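Local coordinates for glutaredoxin (Methanosarcina mazei, PDB 3NZN), which probably acts as a small thiol-disulfide oxidoreductase of the thioredoxin superfamily, reducing disulfides through a CxxC pair of cysteines, at residues K87-V90 against K95-R98. Residues are numbered along the deposited sequence; the frame is centred on the assembly and turned at random.
Sequences KAIV and KEIR
I89 reaches from strand 87-90 onto the first turn of helix 94-100 and meets I97. This is the tight part of the contact, and both isoleucines are buried. CD1 of I89 lies 3.7 Å from CA of I97, hard against the helix backbone. CD1 of I89 is also 3.8 Å from CG1 of I97, and CG2 of I89 reaches that same CG1 at 4.0 Å. The I97 side chain is therefore touched by both branches of I89. CG1 of I89 stands anti to its own carbonyl carbon (chi1 -58°), and an extended chi2 carries CD1 on to the helix.

The other half is polar and more open, and E96 bridges to it from the buried pair. E96 comes from the opposite direction and lies alongside I89, with its carboxylate by CG1 of I89 and its CG 3.9 Å from CD1 of I89. Its chain is extended, with CG anti to the backbone N (chi1 -172°), which takes the carboxylate past I89 to K87. There NZ of K87 donates to OE2 of E96 at 2.9 Å, in a salt bridge. The ammonium group approaches on the anti side of that oxygen, 23° out of the carboxylate plane. The lysine is exposed. The other oxygen, OE1, pairs with K93, so the carboxylate is shared by two lysines, which would probably favour its charged form. With E96 cut back to an alanine, K87 and K93 would probably both lose this carboxylate partner, and one flank of I89 would be uncovered.

The contact joins the strand that is outermost in this chain's mixed sheet to the C-terminal helix of a thioredoxin-like fold. I89 is hydrogen-bonded through its backbone to T81 of the adjacent strand 77-83. Beyond the contact, I97 packs on T38, L41 and L42 of helix 33-45, the helix that carries C35 of the disulfide.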
ATOM      1  N   LYS A  87       9.863  20.274   8.347  1.00 12.71           N
ATOM      2  CA  LYS A  87       9.963  19.413   9.497  1.00 11.67           C
ATOM      3  C   LYS A  87       8.948  18.296   9.312  1.00 11.40           C
ATOM      4  O   LYS A  87       7.765  18.530   9.125  1.00 11.97           O
ATOM      5  CB  LYS A  87       9.677  20.189  10.741  1.00 12.91           C
ATOM      6  CG  LYS A  87       9.584  19.361  11.943  1.00 15.66           C
ATOM      7  CD  LYS A  87      10.811  18.753  12.513  1.00 21.08           C
ATOM      8  CE  LYS A  87      10.591  18.398  14.019  1.00 25.02           C
ATOM      9  NZ  LYS A  87      11.770  17.627  14.513  1.00 27.80           N
ATOM     10  N   ALA A  88       9.426  17.064   9.328  1.00 10.89           N
ATOM     11  CA  ALA A  88       8.559  15.884   9.243  1.00 12.02           C
ATOM     12  C   ALA A  88       8.452  15.197  10.642  1.00 11.68           C
ATOM     13  O   ALA A  88       9.469  14.937  11.278  1.00 14.01           O
ATOM     14  CB  ALA A  88       9.080  14.907   8.212  1.00 14.33           C
ATOM     15  N   ILE A  89       7.245  14.903  11.065  1.00  9.92           N
ATOM     16  CA  ILE A  89       7.021  14.209  12.312  1.00 10.37           C
ATOM     17  C   ILE A  89       6.300  12.913  11.994  1.00  9.67           C
ATOM     18  O   ILE A  89       5.241  12.893  11.322  1.00  9.58           O
ATOM     19  CB  ILE A  89       6.160  15.036  13.295  1.00 10.78           C
ATOM     20  CG1 ILE A  89       6.920  16.373  13.522  1.00 12.45           C
ATOM     21  CG2 ILE A  89       5.926  14.259  14.532  1.00 12.40           C
ATOM     22  CD1 ILE A  89       6.068  17.390  14.338  1.00 13.08           C
ATOM     23  N   VAL A  90       6.931  11.812  12.381  1.00 10.52           N
ATOM     24  CA  VAL A  90       6.438  10.453  12.082  1.00  9.94           C
ATOM     25  C   VAL A  90       5.803   9.938  13.338  1.00 10.44           C
ATOM     26  O   VAL A  90       6.449   9.843  14.362  1.00 12.24           O
ATOM     27  CB  VAL A  90       7.557   9.639  11.576  1.00 11.09           C
ATOM     28  CG1 VAL A  90       7.040   8.173  11.314  1.00 13.41           C
ATOM     29  CG2 VAL A  90       8.128  10.187  10.262  1.00 13.32           C
ATOM     30  N   LYS A  95       3.807  16.346  21.995  1.00 10.37           N
ATOM     31  CA  LYS A  95       4.612  17.496  22.351  1.00 10.68           C
ATOM     32  C   LYS A  95       5.372  18.072  21.122  1.00 10.70           C
ATOM     33  O   LYS A  95       5.418  19.269  20.885  1.00 11.07           O
ATOM     34  CB  LYS A  95       5.557  17.149  23.474  1.00 12.36           C
ATOM     35  CG  LYS A  95       6.429  18.339  23.904  1.00 15.36           C
ATOM     36  CD  LYS A  95       7.324  17.978  25.113  1.00 18.49           C
ATOM     37  CE  LYS A  95       8.193  19.050  25.605  1.00 23.17           C
ATOM     38  NZ  LYS A  95       8.943  18.439  26.802  1.00 33.51           N
ATOM     39  N   GLU A  96       5.947  17.177  20.331  1.00 10.87           N
ATOM     40  CA  GLU A  96       6.684  17.619  19.183  1.00 10.89           C
ATOM     41  C   GLU A  96       5.824  18.337  18.180  1.00  9.58           C
ATOM     42  O   GLU A  96       6.239  19.336  17.586  1.00 10.61           O
ATOM     43  CB  GLU A  96       7.437  16.422  18.539  1.00 12.09           C
ATOM     44  CG  GLU A  96       8.366  16.853  17.459  1.00 15.14           C
ATOM     45  CD  GLU A  96       9.121  15.684  16.820  1.00 18.77           C
ATOM     46  OE1 GLU A  96       9.045  14.561  17.308  1.00 24.03           O
ATOM     47  OE2 GLU A  96       9.800  15.894  15.822  1.00 21.59           O
ATOM     48  N   ILE A  97       4.617  17.842  17.944  1.00  9.70           N
ATOM     49  CA  ILE A  97       3.720  18.467  17.029  1.00  9.53           C
ATOM     50  C   ILE A  97       3.343  19.860  17.525  1.00  9.50           C
ATOM     51  O   ILE A  97       3.446  20.834  16.795  1.00  9.43           O
ATOM     52  CB  ILE A  97       2.458  17.634  16.790  1.00  9.37           C
ATOM     53  CG1 ILE A  97       2.835  16.355  15.993  1.00 11.01           C
ATOM     54  CG2 ILE A  97       1.431  18.378  16.063  1.00 10.80           C
ATOM     55  CD1 ILE A  97       1.719  15.261  16.020  1.00 12.23           C
ATOM     56  N   ARG A  98       2.872  19.959  18.803  1.00  8.73           N
ATOM     57  CA  ARG A  98       2.459  21.268  19.307  1.00  8.74           C
ATOM     58  C   ARG A  98       3.609  22.249  19.345  1.00  9.03           C
ATOM     59  O   ARG A  98       3.428  23.425  18.971  1.00  9.17           O
ATOM     60  CB  ARG A  98       1.694  21.170  20.586  1.00  8.63           C
ATOM     61  CG  ARG A  98       2.448  20.710  21.827  1.00  9.46           C
ATOM     62  CD  ARG A  98       3.047  21.908  22.612  1.00  9.88           C
ATOM     63  NE  ARG A  98       3.587  21.417  23.823  1.00 10.55           N
ATOM     64  CZ  ARG A  98       4.219  22.144  24.717  1.00 12.92           C
ATOM     65  NH1 ARG A  98       4.516  23.370  24.465  1.00 13.04           N
ATOM     66  NH2 ARG A  98       4.630  21.564  25.841  1.00 15.55           N
TER